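Local coordinates for protein putative triphosphoribosyl-dephospho-coA synthase (Archaeoglobus fulgidus DSM 4304, PDB 3H9P) that is of unknown function but may transfer the triphosphoribosyl part of ATP to dephospho-CoA, as CitG-type proteins do, at residues I131-Y134 and E135-K138. Residues are numbered along the deposited sequence; the frame is centred on the assembly and turned at random.
Sequences INLY and EWMK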
loop_
_atom_site.group_PDB
_atom_site.type_symbol
_atom_site.label_atom_id
_atom_site.label_comp_id
_atom_site.label_asym_id
_atom_site.label_seq_id
_atom_site.Cartn_x
_atom_site.Cartn_y
_atom_site.Cartn_z
ATOM N N ILE A 131 17.602 5.507 -0.329
ATOM C CA ILE A 131 16.755 4.900 0.678
ATOM C C ILE A 131 17.103 3.436 0.807
ATOM O O ILE A 131 16.798 2.608 -0.082
ATOM C CB ILE A 131 15.245 5.117 0.419
ATOM C CG1 ILE A 131 14.966 6.620 0.243
ATOM C CG2 ILE A 131 14.440 4.518 1.554
ATOM C CD1 ILE A 131 13.463 7.036 0.106
ATOM N N ASN A 132 17.755 3.113 1.920
ATOM C CA ASN A 132 18.162 1.755 2.135
ATOM C C ASN A 132 16.960 0.857 2.493
ATOM O O ASN A 132 15.822 1.314 2.614
ATOM C CB ASN A 132 19.326 1.695 3.110
ATOM C CG ASN A 132 18.900 1.662 4.561
ATOM O OD1 ASN A 132 17.742 1.503 4.904
ATOM N ND2 ASN A 132 19.880 1.788 5.433
ATOM N N LEU A 133 17.194 -0.427 2.647
ATOM C CA LEU A 133 16.073 -1.340 2.737
ATOM C C LEU A 133 15.356 -1.132 4.063
ATOM O O LEU A 133 14.155 -1.324 4.176
ATOM C CB LEU A 133 16.563 -2.766 2.613
ATOM C CG LEU A 133 15.553 -3.900 2.755
ATOM C CD1 LEU A 133 14.447 -3.810 1.624
ATOM C CD2 LEU A 133 16.362 -5.190 2.674
ATOM N N TYR A 134 16.125 -0.719 5.067
ATOM C CA TYR A 134 15.595 -0.495 6.402
ATOM C C TYR A 134 14.669 0.703 6.372
ATOM O O TYR A 134 13.517 0.616 6.820
ATOM C CB TYR A 134 16.736 -0.286 7.382
ATOM C CG TYR A 134 16.286 -0.057 8.793
ATOM C CD1 TYR A 134 15.844 -1.125 9.566
ATOM C CD2 TYR A 134 16.335 1.224 9.376
ATOM C CE1 TYR A 134 15.455 -0.954 10.873
ATOM C CE2 TYR A 134 15.930 1.416 10.715
ATOM C CZ TYR A 134 15.498 0.303 11.445
ATOM O OH TYR A 134 15.081 0.397 12.737
ATOM N N GLU A 135 15.181 1.801 5.824
ATOM C CA GLU A 135 14.444 3.078 5.738
ATOM C C GLU A 135 13.186 2.914 4.903
ATOM O O GLU A 135 12.130 3.402 5.258
ATOM C CB GLU A 135 15.337 4.196 5.186
ATOM C CG GLU A 135 16.600 4.379 6.022
ATOM C CD GLU A 135 17.731 5.146 5.328
ATOM O OE1 GLU A 135 17.970 4.995 4.103
ATOM O OE2 GLU A 135 18.417 5.912 6.035
ATOM N N TRP A 136 13.313 2.214 3.793
ATOM C CA TRP A 136 12.171 1.914 2.958
ATOM C C TRP A 136 11.090 1.250 3.805
ATOM O O TRP A 136 9.959 1.739 3.870
ATOM C CB TRP A 136 12.594 0.997 1.816
ATOM C CG TRP A 136 11.596 0.944 0.704
ATOM C CD1 TRP A 136 10.623 1.858 0.432
ATOM C CD2 TRP A 136 11.515 -0.045 -0.328
ATOM N NE1 TRP A 136 9.915 1.484 -0.681
ATOM C CE2 TRP A 136 10.446 0.328 -1.179
ATOM C CE3 TRP A 136 12.237 -1.225 -0.610
ATOM C CZ2 TRP A 136 10.067 -0.434 -2.305
ATOM C CZ3 TRP A 136 11.854 -2.000 -1.736
ATOM C CH2 TRP A 136 10.776 -1.595 -2.564
HETATM N N MSE A 137 11.468 0.156 4.479
HETATM C CA MSE A 137 10.560 -0.605 5.335
HETATM C C MSE A 137 9.950 0.273 6.441
HETATM O O MSE A 137 8.794 0.042 6.809
HETATM C CB MSE A 137 11.240 -1.844 5.945
HETATM C CG MSE A 137 11.568 -2.976 4.979
HETATM SE SE MSE A 137 10.084 -3.622 3.841
HETATM C CE MSE A 137 10.323 -2.413 2.323
ATOM N N LYS A 138 10.674 1.284 6.944
ATOM C CA LYS A 138 10.078 2.191 7.927
ATOM C C LYS A 138 8.956 3.034 7.316
ATOM O O LYS A 138 8.209 3.676 8.044
ATOM C CB LYS A 138 11.094 3.146 8.568
ATOM C CG LYS A 138 12.132 2.526 9.522
ATOM C CD LYS A 138 12.993 3.630 10.208
ATOM C CE LYS A 138 12.160 4.886 10.456
ATOM N NZ LYS A 138 12.959 6.041 10.952
#
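Asn132 and Glu135 exchange hydrogen bonds in a capping box that starts the short helix 133-138 of this all-helical protein. Asn132 is the N-cap: with CG tucked between its own backbone N and carbonyl carbon (chi1 86°), OD1 turns back over the first turn, takes a nearly straight hydrogen bond from Glu135 N (2.7 Å) and a weak one from Tyr134 N. Glu135 replies with OE1, whose anti side receives Asn132 N at 2.9 Å. The two side chains cross at about a right angle, amide and carboxylate planes 34° apart, and Glu135 OE1 also forms a salt bridge with Lys129 NZ of the second subunit. With an alanine here instead of Asn132, Glu135 N and Tyr134 N would probably lose their side-chain acceptor and the first turn its cap. Further round, the Lys138 chain slants across the Tyr134 ring, Lys138 CG over one face and Lys138 CD 3.7 Å from Tyr134 CE2, while NZ makes salt bridges to Glu124 and Glu125 of the second subunit. Leu133 and Trp136 face helix 92-105; Leu133 CD1 meets the indole edge at Trp136 CE3, 4.1 Å away. Selenomethionine Met137 bends back toward the indole, placing CE 3.5 Å above the plane of the Trp136 ring, offset toward its rim.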